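Local atomic coordinates of Zgc:56074 (Danio rerio, PDB entry 3E9D), a protein that probably hydrolyses fructose-2,6-bisphosphate, and fructose-1,6-bisphosphate as well, and so holds back glycolysis in favour of the pentose phosphate pathway. Residues L22-G26 and N58-A62; S156-P161 and R238-V242; M1-A5 and S149-S153; N209-S213 and F243-K247. All coordinates share one frame; numbering follows the deposited sequence.

Contact 1 (L22-G26 and N58-A62); sequences LQGQG and NLQRA. With PO4 (phosphate ion), chain C.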
loop_
_atom_site.group_PDB
_atom_site.type_symbol
_atom_site.label_atom_id
_atom_site.label_comp_id
_atom_site.label_asym_id
_atom_site.label_seq_id
_atom_site.Cartn_x
_atom_site.Cartn_y
_atom_site.Cartn_z
ATOM N N LEU A 22 -1.486 -18.272 7.698
ATOM C CA LEU A 22 -2.237 -17.013 7.598
ATOM C C LEU A 22 -1.862 -16.029 8.688
ATOM O O LEU A 22 -1.908 -16.357 9.884
ATOM C CB LEU A 22 -3.739 -17.255 7.651
ATOM C CG LEU A 22 -4.517 -17.394 6.354
ATOM C CD1 LEU A 22 -5.957 -17.640 6.732
ATOM C CD2 LEU A 22 -4.396 -16.136 5.459
ATOM N N GLN A 23 -1.506 -14.817 8.274
ATOM C CA GLN A 23 -1.088 -13.792 9.230
ATOM C C GLN A 23 -1.981 -12.549 9.159
ATOM O O GLN A 23 -1.929 -11.805 8.184
ATOM C CB GLN A 23 0.376 -13.421 8.969
ATOM C CG GLN A 23 1.151 -13.074 10.236
ATOM C CD GLN A 23 2.613 -12.763 9.961
ATOM O OE1 GLN A 23 3.346 -12.446 10.873
ATOM N NE2 GLN A 23 3.017 -12.802 8.711
ATOM N N GLY A 24 -2.793 -12.320 10.183
ATOM C CA GLY A 24 -3.770 -11.231 10.152
ATOM C C GLY A 24 -3.480 -10.161 11.184
ATOM O O GLY A 24 -2.394 -9.599 11.211
ATOM N N GLN A 25 -4.451 -9.886 12.045
ATOM C CA GLN A 25 -4.341 -8.783 13.004
ATOM C C GLN A 25 -3.944 -9.235 14.388
ATOM O O GLN A 25 -3.580 -8.398 15.218
ATOM C CB GLN A 25 -5.673 -8.024 13.112
ATOM C CG GLN A 25 -6.261 -7.629 11.792
ATOM C CD GLN A 25 -7.553 -6.828 11.922
ATOM O OE1 GLN A 25 -7.927 -6.412 13.010
ATOM N NE2 GLN A 25 -8.218 -6.589 10.799
ATOM N N GLY A 26 -4.019 -10.538 14.650
ATOM C CA GLY A 26 -3.865 -11.062 16.003
ATOM C C GLY A 26 -2.500 -11.600 16.369
ATOM O O GLY A 26 -2.084 -11.512 17.524
ATOM N N ASN A 58 -0.124 -0.526 12.467
ATOM C CA ASN A 58 0.247 -0.742 13.857
ATOM C C ASN A 58 0.987 -2.076 14.103
ATOM O O ASN A 58 1.390 -2.343 15.228
ATOM C CB ASN A 58 -1.056 -0.744 14.703
ATOM C CG ASN A 58 -2.029 -1.828 14.248
ATOM O OD1 ASN A 58 -2.452 -1.838 13.100
ATOM N ND2 ASN A 58 -2.369 -2.760 15.141
ATOM N N LEU A 59 1.132 -2.921 13.077
ATOM C CA LEU A 59 1.688 -4.278 13.249
ATOM C C LEU A 59 3.216 -4.288 13.109
ATOM O O LEU A 59 3.757 -3.614 12.249
ATOM C CB LEU A 59 1.027 -5.275 12.271
ATOM C CG LEU A 59 -0.501 -5.430 12.463
ATOM C CD1 LEU A 59 -1.152 -6.217 11.308
ATOM C CD2 LEU A 59 -0.794 -6.073 13.807
ATOM N N GLN A 60 3.883 -5.029 13.997
ATOM C CA GLN A 60 5.343 -4.997 14.123
ATOM C C GLN A 60 6.062 -5.242 12.787
ATOM O O GLN A 60 7.002 -4.514 12.453
ATOM C CB GLN A 60 5.820 -6.006 15.179
ATOM C CG GLN A 60 7.336 -6.091 15.276
ATOM C CD GLN A 60 7.848 -7.046 16.343
ATOM O OE1 GLN A 60 7.196 -8.040 16.698
ATOM N NE2 GLN A 60 9.038 -6.753 16.851
ATOM N N ARG A 61 5.618 -6.249 12.027
ATOM C CA ARG A 61 6.283 -6.594 10.758
ATOM C C ARG A 61 6.334 -5.400 9.793
ATOM O O ARG A 61 7.310 -5.232 9.061
ATOM C CB ARG A 61 5.653 -7.836 10.089
ATOM C CG ARG A 61 4.142 -7.745 9.772
ATOM C CD ARG A 61 3.561 -9.162 9.627
ATOM N NE ARG A 61 2.152 -9.197 9.218
ATOM C CZ ARG A 61 1.121 -9.237 10.066
ATOM N NH1 ARG A 61 1.337 -9.227 11.374
ATOM N NH2 ARG A 61 -0.126 -9.301 9.604
ATOM N N ALA A 62 5.276 -4.586 9.810
ATOM C CA ALA A 62 5.163 -3.394 8.959
ATOM C C ALA A 62 5.982 -2.222 9.517
ATOM O O ALA A 62 6.741 -1.545 8.777
ATOM C CB ALA A 62 3.664 -2.996 8.801
HETATM P P PO4 C . 0.662 -10.150 5.508
HETATM O O1 PO4 C . 0.580 -9.408 6.817
HETATM O O2 PO4 C . 1.009 -9.246 4.347
HETATM O O3 PO4 C . 1.732 -11.215 5.572
HETATM O O4 PO4 C . -0.649 -10.856 5.234
HETATM O O HOH W 1 -4.059 -5.310 14.631
#
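R61 reaches out of the first turn of helix 60-71 and puts its NH2 on the carbonyl oxygen of G24, 2.8 Å from NH2 to O. The bond is almost straight (170°), runs in the guanidinium plane and meets a lone pair of the carbonyl. NE and NH2 of R61 also both donate to O1 of a bound phosphate, each 2.9 Å from it, so NH2 bridges loop and anion. Over one guanidinium face lies the amide of Q23, stacked with the two planes 13° apart; the nearest side-chain approach is Q23 OE1 to R61 CD at 3.5 Å. This is the phosphate pocket of the histidine phosphatase fold: R10, N17, H183 and G184 complete the phosphate's shell, and H11, which carries the phosphohistidine intermediate, lies beside R61. A leucine in place of R61 has no N-H to give, and phosphate O1 and the G24 carbonyl would probably lose the link that ties the loop to the anion. Further out, L59, the N-cap residue of the helix, sets CD1 3.6 Å from G24 O. The amide of Q23 is steadied by a bond from NE2 to T14, and E96 holds the backbone N of both G24 and G26. A water links Q25 O to N58 ND2.

Contact 2 (S156-P161 and R238-V242); sequences SEADQP and RIQGV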
loop_
_atom_site.group_PDB
_atom_site.type_symbol
_atom_site.label_atom_id
_atom_site.label_comp_id
_atom_site.label_asym_id
_atom_site.label_seq_id
_atom_site.Cartn_x
_atom_site.Cartn_y
_atom_site.Cartn_z
ATOM N N SER A 156 -3.872 19.658 -15.830
ATOM C CA SER A 156 -3.076 18.954 -16.837
ATOM C C SER A 156 -3.939 18.001 -17.655
ATOM O O SER A 156 -5.131 17.817 -17.371
ATOM C CB SER A 156 -1.964 18.150 -16.158
ATOM O OG SER A 156 -1.447 18.830 -15.030
ATOM N N GLU A 157 -3.324 17.394 -18.665
ATOM C CA GLU A 157 -3.933 16.292 -19.390
ATOM C C GLU A 157 -3.577 14.985 -18.693
ATOM O O GLU A 157 -2.492 14.865 -18.107
ATOM C CB GLU A 157 -3.445 16.255 -20.840
ATOM C CG GLU A 157 -4.396 15.537 -21.789
ATOM C CD GLU A 157 -5.391 16.473 -22.449
ATOM O OE1 GLU A 157 -4.947 17.410 -23.157
ATOM O OE2 GLU A 157 -6.618 16.259 -22.274
ATOM N N ALA A 158 -4.495 14.016 -18.757
ATOM C CA ALA A 158 -4.272 12.673 -18.220
ATOM C C ALA A 158 -3.385 11.872 -19.176
ATOM O O ALA A 158 -3.783 10.821 -19.710
ATOM C CB ALA A 158 -5.599 11.961 -17.959
ATOM N N ASP A 159 -2.182 12.408 -19.396
ATOM C CA ASP A 159 -1.161 11.765 -20.213
ATOM C C ASP A 159 -0.245 10.933 -19.321
ATOM O O ASP A 159 -0.303 11.020 -18.093
ATOM C CB ASP A 159 -0.371 12.800 -21.027
ATOM C CG ASP A 159 0.128 13.969 -20.179
ATOM O OD1 ASP A 159 0.496 13.758 -18.999
ATOM O OD2 ASP A 159 0.154 15.110 -20.703
ATOM N N GLN A 160 0.597 10.119 -19.936
ATOM C CA GLN A 160 1.321 9.129 -19.174
ATOM C C GLN A 160 2.569 9.675 -18.460
ATOM O O GLN A 160 3.284 10.487 -19.013
ATOM C CB GLN A 160 1.698 7.963 -20.063
ATOM C CG GLN A 160 2.110 6.786 -19.222
ATOM C CD GLN A 160 2.669 5.680 -20.028
ATOM O OE1 GLN A 160 2.000 5.150 -20.916
ATOM N NE2 GLN A 160 3.903 5.297 -19.718
ATOM N N PRO A 161 2.817 9.233 -17.216
ATOM C CA PRO A 161 4.075 9.571 -16.547
ATOM C C PRO A 161 5.273 8.892 -17.221
ATOM O O PRO A 161 5.100 7.974 -18.032
ATOM C CB PRO A 161 3.878 9.019 -15.134
ATOM C CG PRO A 161 2.870 7.926 -15.296
ATOM C CD PRO A 161 1.922 8.470 -16.326
ATOM N N ARG A 238 -8.098 12.925 -10.180
ATOM C CA ARG A 238 -7.293 12.043 -11.021
ATOM C C ARG A 238 -6.478 11.098 -10.145
ATOM O O ARG A 238 -5.905 11.519 -9.147
ATOM C CB ARG A 238 -6.375 12.858 -11.917
ATOM C CG ARG A 238 -5.512 12.015 -12.864
ATOM C CD ARG A 238 -4.789 12.922 -13.845
ATOM N NE ARG A 238 -5.755 13.755 -14.557
ATOM C CZ ARG A 238 -5.453 14.850 -15.248
ATOM N NH1 ARG A 238 -4.194 15.262 -15.340
ATOM N NH2 ARG A 238 -6.419 15.527 -15.859
ATOM N N ILE A 239 -6.485 9.817 -10.509
ATOM C CA ILE A 239 -5.623 8.806 -9.909
ATOM C C ILE A 239 -4.867 8.150 -11.073
ATOM O O ILE A 239 -5.483 7.645 -12.026
ATOM C CB ILE A 239 -6.445 7.770 -9.099
ATOM C CG1 ILE A 239 -7.290 8.492 -8.028
ATOM C CG2 ILE A 239 -5.521 6.701 -8.484
ATOM C CD1 ILE A 239 -8.322 7.622 -7.338
ATOM N N GLN A 240 -3.542 8.200 -11.027
ATOM C CA GLN A 240 -2.724 7.616 -12.082
ATOM C C GLN A 240 -1.913 6.470 -11.498
ATOM O O GLN A 240 -1.073 6.681 -10.616
ATOM C CB GLN A 240 -1.786 8.666 -12.708
ATOM C CG GLN A 240 -0.704 8.084 -13.671
ATOM C CD GLN A 240 -1.243 7.769 -15.070
ATOM O OE1 GLN A 240 -1.873 8.614 -15.697
ATOM N NE2 GLN A 240 -0.994 6.550 -15.560
ATOM N N GLY A 241 -2.160 5.260 -11.995
ATOM C CA GLY A 241 -1.307 4.134 -11.660
ATOM C C GLY A 241 0.034 4.292 -12.355
ATOM O O GLY A 241 0.091 4.713 -13.501
ATOM N N VAL A 242 1.123 3.994 -11.658
ATOM C CA VAL A 242 2.464 4.065 -12.283
ATOM C C VAL A 242 3.061 2.662 -12.423
ATOM O O VAL A 242 3.402 2.241 -13.525
ATOM C CB VAL A 242 3.417 5.028 -11.519
ATOM C CG1 VAL A 242 4.780 5.162 -12.209
ATOM C CG2 VAL A 242 2.759 6.426 -11.334
#
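R238 and Q240 rise from the same side of strand 233-246, an outermost strand of the mixed sheet in this histidine phosphatase fold, and meet the loop 156-161 that passes over them. R238 leaves the strand with CG anti to the backbone N and stays extended until chi3 (-56°) bends it, which turns the guanidinium under the loop. There NH2 donates to S156 O at 3.0 Å; the acceptor lies in the guanidinium plane, although the donor stands well above the plane of the S156 carbonyl. The backbone N of A158 sits over one guanidinium face, and A158 CB packs 3.8 Å from R238 NE. A158 is the centre of an inverse gamma turn, which folds this part of the loop down over the arginine. Q240 bends earlier, at chi2 (80°), curling its amide over the next residue of its own strand, where NE2 donates to G241 O at 3.0 Å. Held by this bond, the amide presents its carbon to the ring of P161, which comes from the opposite direction: P161 CD is 3.5 Å from Q240 CD. At the far end, P161 CG touches V242 CG2 at 4.2 Å.

Contact 3 (M1-A5 and S149-S153); sequences MLTFA and SALSS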
loop_
_atom_site.group_PDB
_atom_site.type_symbol
_atom_site.label_atom_id
_atom_site.label_comp_id
_atom_site.label_asym_id
_atom_site.label_seq_id
_atom_site.Cartn_x
_atom_site.Cartn_y
_atom_site.Cartn_z
ATOM N N MET A 1 -6.063 20.569 -7.037
ATOM C CA MET A 1 -5.161 21.608 -6.460
ATOM C C MET A 1 -3.907 21.066 -5.757
ATOM O O MET A 1 -2.896 21.757 -5.719
ATOM C CB MET A 1 -5.924 22.576 -5.562
ATOM C CG MET A 1 -6.741 21.956 -4.465
ATOM S SD MET A 1 -7.602 23.283 -3.547
ATOM C CE MET A 1 -9.196 23.266 -4.307
ATOM N N LEU A 2 -3.966 19.849 -5.214
ATOM C CA LEU A 2 -2.756 19.188 -4.735
ATOM C C LEU A 2 -2.485 17.892 -5.491
ATOM O O LEU A 2 -3.376 17.057 -5.645
ATOM C CB LEU A 2 -2.804 18.906 -3.224
ATOM C CG LEU A 2 -1.572 18.170 -2.652
ATOM C CD1 LEU A 2 -0.311 19.053 -2.685
ATOM C CD2 LEU A 2 -1.846 17.675 -1.234
ATOM N N THR A 3 -1.255 17.745 -5.968
ATOM C CA THR A 3 -0.802 16.513 -6.596
ATOM C C THR A 3 0.251 15.899 -5.695
ATOM O O THR A 3 1.186 16.583 -5.291
ATOM C CB THR A 3 -0.181 16.769 -7.977
ATOM O OG1 THR A 3 -1.195 17.237 -8.860
ATOM C CG2 THR A 3 0.443 15.468 -8.566
ATOM N N PHE A 4 0.099 14.615 -5.385
ATOM C CA PHE A 4 1.094 13.915 -4.568
ATOM C C PHE A 4 1.238 12.457 -5.003
ATOM O O PHE A 4 0.293 11.865 -5.545
ATOM C CB PHE A 4 0.779 14.032 -3.061
ATOM C CG PHE A 4 -0.439 13.259 -2.611
ATOM C CD1 PHE A 4 -0.319 11.938 -2.177
ATOM C CD2 PHE A 4 -1.701 13.863 -2.598
ATOM C CE1 PHE A 4 -1.442 11.207 -1.768
ATOM C CE2 PHE A 4 -2.844 13.154 -2.170
ATOM C CZ PHE A 4 -2.704 11.812 -1.751
ATOM N N ALA A 5 2.440 11.919 -4.809
ATOM C CA ALA A 5 2.739 10.525 -5.098
ATOM C C ALA A 5 2.494 9.694 -3.851
ATOM O O ALA A 5 2.707 10.164 -2.716
ATOM C CB ALA A 5 4.201 10.375 -5.538
ATOM N N SER A 149 1.886 24.902 0.583
ATOM C CA SER A 149 2.967 25.412 -0.272
ATOM C C SER A 149 3.025 24.757 -1.639
ATOM O O SER A 149 3.652 25.293 -2.543
ATOM C CB SER A 149 4.324 25.205 0.400
ATOM O OG SER A 149 4.343 25.861 1.650
ATOM N N ALA A 150 2.399 23.595 -1.777
ATOM C CA ALA A 150 2.412 22.847 -3.034
ATOM C C ALA A 150 1.141 23.010 -3.884
ATOM O O ALA A 150 1.069 22.482 -4.988
ATOM C CB ALA A 150 2.673 21.368 -2.754
ATOM N N LEU A 151 0.141 23.723 -3.368
ATOM C CA LEU A 151 -1.157 23.780 -4.043
ATOM C C LEU A 151 -1.041 24.562 -5.347
ATOM O O LEU A 151 -0.347 25.589 -5.414
ATOM C CB LEU A 151 -2.258 24.350 -3.130
ATOM C CG LEU A 151 -2.382 23.727 -1.728
ATOM C CD1 LEU A 151 -3.364 24.473 -0.861
ATOM C CD2 LEU A 151 -2.761 22.257 -1.791
ATOM N N SER A 152 -1.698 24.050 -6.381
ATOM C CA SER A 152 -1.645 24.653 -7.710
ATOM C C SER A 152 -3.004 24.694 -8.397
ATOM O O SER A 152 -3.807 23.755 -8.285
ATOM C CB SER A 152 -0.658 23.913 -8.610
ATOM O OG SER A 152 -0.616 24.533 -9.885
ATOM N N SER A 153 -3.232 25.788 -9.124
ATOM C CA SER A 153 -4.430 25.975 -9.927
ATOM C C SER A 153 -4.316 25.372 -11.317
ATOM O O SER A 153 -5.315 25.277 -12.017
ATOM C CB SER A 153 -4.735 27.468 -10.072
ATOM O OG SER A 153 -5.303 27.976 -8.882
HETATM O O HOH W 2 -3.662 20.714 -9.100
HETATM O O HOH W 3 0.382 20.142 -6.269
#
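The backbones of M1 and S152 come side by side, their CA atoms 4.8 Å apart, and one hydrogen bond joins them: S152 N donates to M1 O at 2.7 Å, nearly straight (166°) and in the carbonyl plane. Two CA-H...O contacts flank it, L151 CA to M1 O at 3.2 Å and M1 CA to S152 O at 3.1 Å, so the M1 carbonyl is approached by both a backbone N-H and a CA-H. Waters extend the pairing. One takes a bond from T3 N and gives one to A150 O, and another bridges S152 O to M1 N, the latter link weak.

Among the side chains, L2 and L151 cross at a slant, with L151 CD2 lying 3.6 Å from L2 CB. L151 carries its CG opposite its own carbonyl carbon (chi1 -50°), and this swings CD2 over toward the strand. L2 in turn has CG anti to the backbone N (chi1 178°), which carries CD1 toward the methyl of A150, 3.8 Å from L2 CD1 to A150 CB. F144 and M143 of helix 125-146 pack on this small apolar patch, F144 against M1 and L151, M143 against L2. The hydroxyl of S152 takes no part in the pairing and bonds V154 N, two residues on.

On its other side the start of the strand pairs with strand 220-230, where M1 and L2 both face I227 in a classic beta bulge. The arrangement is thus a short backbone pairing at the beginning of strand 2-10, an inner strand of the mixed sheet of the histidine phosphatase fold, made by the chain leaving helix 125-146.

Contact 4 (N209-S213 and F243-K247); sequences NQVFS and FINRK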
loop_
_atom_site.group_PDB
_atom_site.type_symbol
_atom_site.label_atom_id
_atom_site.label_comp_id
_atom_site.label_asym_id
_atom_site.label_seq_id
_atom_site.Cartn_x
_atom_site.Cartn_y
_atom_site.Cartn_z
ATOM N N ASN A 209 -3.606 -8.428 -15.341
ATOM C CA ASN A 209 -3.271 -9.563 -14.489
ATOM C C ASN A 209 -2.198 -9.158 -13.495
ATOM O O ASN A 209 -2.244 -9.576 -12.345
ATOM C CB ASN A 209 -2.811 -10.776 -15.293
ATOM C CG ASN A 209 -3.966 -11.504 -15.952
ATOM O OD1 ASN A 209 -5.139 -11.243 -15.641
ATOM N ND2 ASN A 209 -3.648 -12.444 -16.849
ATOM N N GLN A 210 -1.254 -8.342 -13.951
ATOM C CA GLN A 210 -0.243 -7.777 -13.068
ATOM C C GLN A 210 -0.866 -6.807 -12.067
ATOM O O GLN A 210 -0.588 -6.889 -10.865
ATOM C CB GLN A 210 0.888 -7.102 -13.861
ATOM C CG GLN A 210 1.955 -6.411 -12.998
ATOM C CD GLN A 210 2.730 -7.393 -12.135
ATOM O OE1 GLN A 210 2.732 -8.592 -12.408
ATOM N NE2 GLN A 210 3.374 -6.894 -11.077
ATOM N N VAL A 211 -1.682 -5.876 -12.562
ATOM C CA VAL A 211 -2.349 -4.883 -11.692
ATOM C C VAL A 211 -3.027 -5.558 -10.499
ATOM O O VAL A 211 -2.920 -5.087 -9.371
ATOM C CB VAL A 211 -3.401 -4.051 -12.473
ATOM C CG1 VAL A 211 -4.141 -3.117 -11.535
ATOM C CG2 VAL A 211 -2.723 -3.265 -13.584
ATOM N N PHE A 212 -3.726 -6.658 -10.756
ATOM C CA PHE A 212 -4.529 -7.308 -9.734
ATOM C C PHE A 212 -3.841 -8.507 -9.035
ATOM O O PHE A 212 -4.489 -9.236 -8.281
ATOM C CB PHE A 212 -5.880 -7.737 -10.330
ATOM C CG PHE A 212 -6.725 -6.579 -10.819
ATOM C CD1 PHE A 212 -7.044 -5.517 -9.963
ATOM C CD2 PHE A 212 -7.202 -6.550 -12.124
ATOM C CE1 PHE A 212 -7.836 -4.433 -10.401
ATOM C CE2 PHE A 212 -7.985 -5.462 -12.581
ATOM C CZ PHE A 212 -8.314 -4.414 -11.717
ATOM N N SER A 213 -2.539 -8.686 -9.265
ATOM C CA SER A 213 -1.787 -9.813 -8.683
ATOM C C SER A 213 -1.529 -9.642 -7.172
ATOM O O SER A 213 -1.640 -8.525 -6.643
ATOM C CB SER A 213 -0.465 -10.013 -9.451
ATOM O OG SER A 213 0.376 -8.886 -9.283
ATOM N N PHE A 243 3.176 1.938 -11.311
ATOM C CA PHE A 243 3.611 0.541 -11.333
ATOM C C PHE A 243 2.987 -0.195 -10.151
ATOM O O PHE A 243 2.585 0.438 -9.151
ATOM C CB PHE A 243 5.151 0.394 -11.392
ATOM C CG PHE A 243 5.912 1.146 -10.290
ATOM C CD1 PHE A 243 6.063 0.586 -9.021
ATOM C CD2 PHE A 243 6.498 2.391 -10.551
ATOM C CE1 PHE A 243 6.792 1.245 -8.007
ATOM C CE2 PHE A 243 7.233 3.081 -9.550
ATOM C CZ PHE A 243 7.378 2.508 -8.278
ATOM N N ILE A 244 2.863 -1.516 -10.287
ATOM C CA ILE A 244 2.188 -2.345 -9.285
ATOM C C ILE A 244 3.048 -3.562 -8.969
ATOM O O ILE A 244 3.528 -4.249 -9.885
ATOM C CB ILE A 244 0.789 -2.855 -9.770
ATOM C CG1 ILE A 244 -0.125 -1.718 -10.250
ATOM C CG2 ILE A 244 0.082 -3.720 -8.683
ATOM C CD1 ILE A 244 -0.661 -0.849 -9.155
ATOM N N ASN A 245 3.232 -3.817 -7.675
ATOM C CA ASN A 245 3.954 -5.000 -7.163
ATOM C C ASN A 245 5.356 -5.189 -7.745
ATOM O O ASN A 245 5.784 -6.314 -8.030
ATOM C CB ASN A 245 3.115 -6.263 -7.360
ATOM C CG ASN A 245 1.808 -6.220 -6.591
ATOM O OD1 ASN A 245 1.626 -5.389 -5.695
ATOM N ND2 ASN A 245 0.898 -7.132 -6.921
ATOM N N ARG A 246 6.063 -4.076 -7.931
ATOM C CA ARG A 246 7.421 -4.103 -8.452
ATOM C C ARG A 246 8.390 -4.716 -7.415
ATOM O O ARG A 246 8.335 -4.392 -6.236
ATOM C CB ARG A 246 7.859 -2.688 -8.841
ATOM C CG ARG A 246 9.292 -2.608 -9.342
ATOM C CD ARG A 246 9.679 -1.199 -9.744
ATOM N NE ARG A 246 8.999 -0.739 -10.958
ATOM C CZ ARG A 246 9.237 0.438 -11.538
ATOM N NH1 ARG A 246 10.152 1.269 -11.015
ATOM N NH2 ARG A 246 8.587 0.776 -12.656
ATOM N N LYS A 247 9.289 -5.575 -7.879
ATOM C CA LYS A 247 10.215 -6.258 -6.983
ATOM C C LYS A 247 11.603 -6.370 -7.626
ATOM O O LYS A 247 12.326 -7.341 -7.398
ATOM C CB LYS A 247 9.641 -7.622 -6.578
ATOM C CG LYS A 247 9.239 -8.500 -7.774
ATOM C CD LYS A 247 8.996 -9.966 -7.390
ATOM C CE LYS A 247 10.143 -10.531 -6.542
ATOM N NZ LYS A 247 10.146 -12.038 -6.458
HETATM O O HOH W 4 5.181 -8.587 -9.013
#
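With chi1 at -62°, N245 turns its CG away from its own carbonyl carbon and sends the amide to S213, while Q210, bent at chi2 (64°), brings its own amide back to the backbone of I244. N245 ND2 then donates twice to S213: to the backbone O at 2.9 Å and to OG at 3.0 Å. Both acceptors lie close to the amide plane, but ND2 stands well above the plane of the S213 carbonyl, and the bond to that oxygen is strongly bent (130°). S213 OG passes the chain of bonds on, donating to Q210 O at 2.7 Å; S213 N reaches the same oxygen, so two donors grip this carbonyl in the last turn of the helix.

The contact joins helix 208-211 to the corner that strand 233-246, at the margin of the histidine phosphatase sheet, makes at I244 and N245. N245 and R246 both face I220 there, in a G1 beta bulge, with N245 at the positive phi that this bulge uses. Replacing N245 with an alanine would probably leave the S213 carbonyl and hydroxyl without their shared donor and untie this corner from the end of the helix.

Next to this pair, Q210 NE2 donates to I244 O at 2.9 Å, and a water accepts from the same NE2 and lies against N245 O, at a distance too short to be trusted. The Q210 and N245 amides stand nearly perpendicular. I244 packs against the helix end: CG2 rests 3.4 Å from the carbonyl O of V211, and the apolar contact proper, I244 CG1 to V211 CG1, is looser at 4.4 Å. Behind the contact, V195 of helix 184-197 packs on V211, and S221 OG bonds the backbone N of N245.

From the N terminus, segment 1-5, which leads into strand 2-10, opens the longest loop; contact 3 closes it with 149-153, 144 residues on at the closest ends, in the chain after helix 125-146. Contact 1 closes within that span, joining the loop before helix 33-45 to the start of helix 60-71 at the phosphate site. Just beyond 149-153, segment 156-161 begins contact 2, which waits for strand 233-246. Before it closes, 209-213 opens contact 4, whose partner 243-247 directly follows 238-242, so contacts 2 and 4 cross. Contacts 2, 3 and 4 all reach the one sheet; contact 1 lies across the chain's centre from contacts 2 and 3, their centres about 33 Å away.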